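Local coordinates for superoxide dismutase (Clostridium difficile, PDB 3TJT), which probably catalyses the dismutation of superoxide to molecular oxygen and hydrogen peroxide at an iron site, protecting the cell from toxic radicals, at residues K28-K33 against F87-M92; Y83-F88 against W169-Y174. One frame throughout, in Å; residues are numbered along the deposited sequence.

Interaction 1 of 2, residues K28-K33 against F87-M92; sequences KLHHDK and FFFDIM. With FE (Fe (III) ion), chain B.
Aromatic packing joins His30 and His31 of helix 24-46 to Phe88 and Phe89 at the C-terminal end of helix 72-90, deep between the two long helices, which run in opposite senses here. No hydrogen bond crosses the gap; the contact is van der Waals packing, mostly between rings. Phe89 does most of the work by driving its outer rim between the two histidines. Its CG lies anti to the carbonyl carbon (chi1 -61°), which sends the ring across to the other helix. There its edge meets one face of His30 in a T-shaped pair, the planes at 82°, with Phe89 CZ 3.8 Å from His30 CG. On its other flank Phe89 CD2 comes within 3.9 Å of His31 CD2, close to the plane of the His31 ring, and Phe89 CZ also lies against the backbone N of His31. Phe88 meets the His30 ring at its CE1, between the two nitrogens, with Phe88 CE2 3.7 Å away, rim to rim and without overlap. One face of the Phe88 ring is covered by the methyl CE of Met92, 3.5 Å above its plane.

The two histidines are held quite differently. His31 ND1 gives a hydrogen bond to Asp32 OD1 (2.7 Å, 156°), and its NE2 is hydrogen-bonded to Lys9 O, so both nitrogens are occupied and the rotation of the ring is fixed. Asp32 OD1 is itself shared with Tyr15 OH. His30 instead binds the iron through NE2 (2.2 Å), while Phe89 sits over one face of its ring, at CG and ND1, and Phe88 touches the rim at CE1. A metal-ligand histidine held in aromatic packing between the two long helices belongs to the alpha-hairpin domain of the iron/manganese superoxide dismutases.

Interaction 2 of 2, residues Y83-F88 against W169-Y174; sequences YNHKFF and WEHAYY. With FE (Fe (III) ion), chain B.
A helical stretch, 83-88, faces a turn, 169-174, linking strand 161-167 to helix 174-177, and the backbones stay well apart: the closest CA atoms, those of His85 and Ala172, are 10.7 Å from each other. Residues 170-172 have helical backbone angles, and Glu170 O accepts from both Tyr173 N and Tyr174 N, where Tyr173 takes the N-cap position. Across this gap a single pair of side chains meets. His85 and His171 point the NE2 corners of their rings at the same iron, each at 2.2 Å, and the two NE2 atoms are 3.9 Å apart, each near the plane of the other ring. The metal, not any mutual bond, brings them together.

His85 CG lies anti to the carbonyl carbon and the ring extends from the helix toward the iron, whereas His171 CG sits between its backbone N and carbonyl carbon (chi1 63°), which folds the ring back over the turn and sets Trp169 CB 3.6 Å above one face. The N-Fe-N angle of about 126° suits two equatorial ligands of a trigonal bipyramid, the geometry familiar in iron/manganese superoxide dismutases; here one comes from the alpha-hairpin domain and one from the C-terminal domain. Asp167 is the third equatorial ligand, and His30 and water 1 take the axial places; the water rests off-centre over the indole of Trp169, 3.1 Å from its plane.

The second shell fixes both imidazoles at the far nitrogen. His85 ND1 is hydrogen-bonded to Gly81 O, one turn back in its own helix. His171 ND1 is hydrogen-bonded to Glu170 OE2 of the second subunit, and the reciprocal bond, from His171 ND1 of the second subunit to Glu170 OE2 of this chain, links the two metal sites across the dimer interface.

Interactions 1 and 2 lie about 6 Å apart, centre to centre, and converge on one iron. They share Phe87 and Phe88, so helix 72-90 serves both: its end packs on helix 24-46, and the preceding turn supplies a ligand. His30 NE2 of interaction 1 lies 3.1 Å from His85 NE2 and 3.4 Å from His171 NE2 of interaction 2, close because all three bind the metal. His30 and water 1 stand nearly opposite each other across the iron, at about 168°, as the axial ligands, with His85, His171 and Asp167 between them. Ala172 CB also touches the His30 ring, 3.9 Å from His30 CE1.

Interaction 1 of 2, residues K28-K33 against F87-M92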
# COMPACT_ATOMS: atom_id res chain seq x y z
N LYS A 28 -7.32 16.71 6.12
CA LYS A 28 -8.42 16.32 6.99
C LYS A 28 -8.54 14.79 7.12
O LYS A 28 -8.62 14.26 8.22
CB LYS A 28 -9.75 16.90 6.49
CG LYS A 28 -9.87 18.41 6.68
CD LYS A 28 -10.74 18.76 7.89
CE LYS A 28 -10.82 20.27 8.09
NZ LYS A 28 -11.46 20.64 9.39
N LEU A 29 -8.54 14.10 5.99
CA LEU A 29 -8.67 12.65 6.02
C LEU A 29 -7.44 12.03 6.67
O LEU A 29 -7.56 11.15 7.51
CB LEU A 29 -8.80 12.10 4.59
CG LEU A 29 -10.14 12.35 3.89
CD1 LEU A 29 -9.98 12.20 2.40
CD2 LEU A 29 -11.22 11.44 4.42
N HIS A 30 -6.27 12.49 6.26
CA HIS A 30 -5.02 11.89 6.70
C HIS A 30 -4.89 12.00 8.22
O HIS A 30 -4.54 11.04 8.91
CB HIS A 30 -3.85 12.58 6.00
CG HIS A 30 -2.62 11.74 5.90
ND1 HIS A 30 -1.45 12.21 5.33
CD2 HIS A 30 -2.37 10.46 6.27
CE1 HIS A 30 -0.53 11.26 5.37
NE2 HIS A 30 -1.07 10.19 5.93
N HIS A 31 -5.19 13.19 8.76
CA HIS A 31 -5.07 13.40 10.20
C HIS A 31 -6.28 12.88 10.98
O HIS A 31 -6.13 12.14 11.96
CB HIS A 31 -4.86 14.90 10.49
CG HIS A 31 -4.73 15.22 11.95
ND1 HIS A 31 -5.81 15.32 12.79
CD2 HIS A 31 -3.64 15.46 12.71
CE1 HIS A 31 -5.39 15.60 14.01
NE2 HIS A 31 -4.08 15.70 13.99
N ASP A 32 -7.48 13.27 10.56
CA ASP A 32 -8.68 12.99 11.35
C ASP A 32 -9.21 11.56 11.21
O ASP A 32 -9.90 11.08 12.10
CB ASP A 32 -9.81 13.97 11.01
CG ASP A 32 -9.45 15.42 11.29
OD1 ASP A 32 -8.36 15.69 11.85
OD2 ASP A 32 -10.25 16.30 10.94
N LYS A 33 -8.91 10.91 10.09
CA LYS A 33 -9.34 9.52 9.90
C LYS A 33 -8.20 8.50 10.03
O LYS A 33 -8.26 7.61 10.88
CB LYS A 33 -10.02 9.34 8.54
CG LYS A 33 -11.19 10.28 8.31
CD LYS A 33 -12.31 10.04 9.30
CE LYS A 33 -13.47 11.00 8.98
NZ LYS A 33 -14.52 10.96 10.03
N PHE A 87 5.02 12.22 13.55
CA PHE A 87 6.29 12.68 13.01
C PHE A 87 6.10 13.43 11.69
O PHE A 87 6.67 14.50 11.48
CB PHE A 87 7.25 11.48 12.81
CG PHE A 87 8.58 11.87 12.25
CD1 PHE A 87 9.66 12.10 13.10
CD2 PHE A 87 8.77 12.00 10.89
CE1 PHE A 87 10.88 12.46 12.59
CE2 PHE A 87 10.00 12.37 10.37
CZ PHE A 87 11.06 12.60 11.22
N PHE A 88 5.31 12.84 10.80
CA PHE A 88 5.08 13.40 9.47
C PHE A 88 4.42 14.79 9.52
O PHE A 88 4.87 15.72 8.84
CB PHE A 88 4.22 12.43 8.65
CG PHE A 88 4.01 12.84 7.23
CD1 PHE A 88 5.08 13.07 6.38
CD2 PHE A 88 2.72 12.98 6.73
CE1 PHE A 88 4.88 13.44 5.05
CE2 PHE A 88 2.51 13.35 5.40
CZ PHE A 88 3.59 13.58 4.56
N PHE A 89 3.36 14.93 10.31
CA PHE A 89 2.71 16.24 10.37
C PHE A 89 3.64 17.27 11.02
O PHE A 89 3.63 18.43 10.63
CB PHE A 89 1.35 16.15 11.05
CG PHE A 89 0.38 15.24 10.32
CD1 PHE A 89 0.19 15.38 8.95
CD2 PHE A 89 -0.33 14.26 11.00
CE1 PHE A 89 -0.69 14.55 8.27
CE2 PHE A 89 -1.22 13.43 10.32
CZ PHE A 89 -1.40 13.57 8.96
N ASP A 90 4.48 16.82 11.96
CA ASP A 90 5.46 17.72 12.58
C ASP A 90 6.58 18.16 11.64
O ASP A 90 7.19 19.23 11.83
CB ASP A 90 6.07 17.08 13.84
CG ASP A 90 5.19 17.22 15.07
OD1 ASP A 90 4.20 17.98 15.02
OD2 ASP A 90 5.50 16.57 16.09
N ILE A 91 6.86 17.36 10.62
CA ILE A 91 8.01 17.63 9.75
C ILE A 91 7.62 18.48 8.53
O ILE A 91 8.43 18.72 7.64
CB ILE A 91 8.73 16.32 9.33
CG1 ILE A 91 10.21 16.58 9.03
CG2 ILE A 91 8.05 15.67 8.12
CD1 ILE A 91 10.95 17.22 10.21
N MET A 92 6.37 18.92 8.51
CA MET A 92 5.92 19.84 7.47
C MET A 92 5.52 21.18 8.10
O MET A 92 5.19 21.24 9.28
CB MET A 92 4.73 19.25 6.70
CG MET A 92 5.09 17.92 5.98
SD MET A 92 3.75 17.35 4.92
CE MET A 92 2.56 16.79 6.12
FE FE B . -0.42 8.13 5.94
O HOH W 1 0.67 6.18 5.91

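Interaction 2 of 2, residues Y83-F88 against W169-Y174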
# COMPACT_ATOMS: atom_id res chain seq x y z
N TYR A 83 3.10 6.73 15.50
CA TYR A 83 4.39 7.41 15.57
C TYR A 83 4.70 8.11 14.25
O TYR A 83 5.09 9.29 14.23
CB TYR A 83 5.52 6.42 15.90
CG TYR A 83 6.85 7.12 16.05
CD1 TYR A 83 7.22 7.67 17.26
CD2 TYR A 83 7.71 7.25 14.97
CE1 TYR A 83 8.42 8.33 17.41
CE2 TYR A 83 8.92 7.92 15.11
CZ TYR A 83 9.27 8.45 16.33
OH TYR A 83 10.47 9.10 16.47
N ASN A 84 4.54 7.39 13.14
CA ASN A 84 4.92 7.91 11.84
C ASN A 84 4.11 9.16 11.46
O ASN A 84 4.64 10.10 10.88
CB ASN A 84 4.79 6.84 10.75
CG ASN A 84 5.82 5.72 10.88
OD1 ASN A 84 6.83 5.85 11.58
ND2 ASN A 84 5.57 4.61 10.19
N HIS A 85 2.82 9.14 11.75
CA HIS A 85 1.98 10.27 11.37
C HIS A 85 2.23 11.49 12.24
O HIS A 85 2.28 12.61 11.74
CB HIS A 85 0.50 9.87 11.33
CG HIS A 85 0.17 9.04 10.14
ND1 HIS A 85 0.38 7.67 10.12
CD2 HIS A 85 -0.26 9.38 8.90
CE1 HIS A 85 0.05 7.20 8.92
NE2 HIS A 85 -0.34 8.22 8.17
N LYS A 86 2.40 11.28 13.54
CA LYS A 86 2.76 12.40 14.41
C LYS A 86 4.03 13.05 13.87
O LYS A 86 4.10 14.27 13.72
CB LYS A 86 2.96 11.96 15.86
CG LYS A 86 3.23 13.15 16.79
CD LYS A 86 3.81 12.73 18.14
CE LYS A 86 2.91 11.78 18.88
NZ LYS A 86 3.45 11.43 20.22
N PHE A 87 5.02 12.22 13.55
CA PHE A 87 6.29 12.68 13.01
C PHE A 87 6.10 13.43 11.69
O PHE A 87 6.67 14.50 11.48
CB PHE A 87 7.25 11.48 12.81
CG PHE A 87 8.58 11.87 12.25
CD1 PHE A 87 9.66 12.10 13.10
CD2 PHE A 87 8.77 12.00 10.89
CE1 PHE A 87 10.88 12.46 12.59
CE2 PHE A 87 10.00 12.37 10.37
CZ PHE A 87 11.06 12.60 11.22
N PHE A 88 5.31 12.84 10.80
CA PHE A 88 5.08 13.40 9.47
C PHE A 88 4.42 14.79 9.52
O PHE A 88 4.87 15.72 8.84
CB PHE A 88 4.22 12.43 8.65
CG PHE A 88 4.01 12.84 7.23
CD1 PHE A 88 5.08 13.07 6.38
CD2 PHE A 88 2.72 12.98 6.73
CE1 PHE A 88 4.88 13.44 5.05
CE2 PHE A 88 2.51 13.35 5.40
CZ PHE A 88 3.59 13.58 4.56
N TRP A 169 2.21 6.13 1.08
CA TRP A 169 0.95 5.41 0.97
C TRP A 169 0.10 6.21 -0.01
O TRP A 169 0.18 7.44 -0.04
CB TRP A 169 0.22 5.36 2.30
CG TRP A 169 0.73 4.34 3.29
CD1 TRP A 169 2.01 4.25 3.79
CD2 TRP A 169 -0.02 3.30 3.92
NE1 TRP A 169 2.09 3.21 4.69
CE2 TRP A 169 0.86 2.62 4.80
CE3 TRP A 169 -1.35 2.89 3.84
CZ2 TRP A 169 0.44 1.54 5.58
CZ3 TRP A 169 -1.77 1.81 4.62
CH2 TRP A 169 -0.88 1.15 5.48
N GLU A 170 -0.73 5.53 -0.79
CA GLU A 170 -1.54 6.25 -1.76
C GLU A 170 -2.54 7.22 -1.10
O GLU A 170 -2.88 8.23 -1.71
CB GLU A 170 -2.20 5.28 -2.74
CG GLU A 170 -1.18 4.72 -3.73
CD GLU A 170 -1.70 3.56 -4.57
OE1 GLU A 170 -2.54 2.78 -4.08
OE2 GLU A 170 -1.24 3.45 -5.72
N HIS A 171 -2.99 6.93 0.12
CA HIS A 171 -3.91 7.88 0.76
C HIS A 171 -3.28 9.26 0.93
O HIS A 171 -3.99 10.26 1.05
CB HIS A 171 -4.52 7.36 2.08
CG HIS A 171 -3.52 7.11 3.17
ND1 HIS A 171 -3.36 5.86 3.74
CD2 HIS A 171 -2.66 7.93 3.81
CE1 HIS A 171 -2.43 5.93 4.69
NE2 HIS A 171 -1.99 7.18 4.74
N ALA A 172 -1.96 9.32 0.92
CA ALA A 172 -1.28 10.58 1.19
C ALA A 172 -1.28 11.52 -0.00
O ALA A 172 -1.01 12.72 0.15
CB ALA A 172 0.16 10.34 1.66
N TYR A 173 -1.55 10.99 -1.19
CA TYR A 173 -1.42 11.79 -2.40
C TYR A 173 -2.45 11.56 -3.50
O TYR A 173 -2.46 12.29 -4.48
CB TYR A 173 -0.01 11.66 -3.00
CG TYR A 173 0.38 10.28 -3.51
CD1 TYR A 173 0.03 9.86 -4.80
CD2 TYR A 173 1.12 9.41 -2.72
CE1 TYR A 173 0.43 8.59 -5.29
CE2 TYR A 173 1.51 8.14 -3.20
CZ TYR A 173 1.17 7.74 -4.47
OH TYR A 173 1.56 6.50 -4.93
N TYR A 174 -3.32 10.56 -3.35
CA TYR A 174 -4.17 10.18 -4.48
C TYR A 174 -5.22 11.23 -4.88
O TYR A 174 -5.49 11.41 -6.06
CB TYR A 174 -4.81 8.79 -4.28
CG TYR A 174 -4.90 8.05 -5.60
CD1 TYR A 174 -3.76 7.49 -6.17
CD2 TYR A 174 -6.10 7.97 -6.30
CE1 TYR A 174 -3.82 6.83 -7.40
CE2 TYR A 174 -6.17 7.32 -7.54
CZ TYR A 174 -5.03 6.76 -8.08
OH TYR A 174 -5.09 6.13 -9.29
FE FE B . -0.42 8.13 5.94
O HOH W 1 0.67 6.18 5.91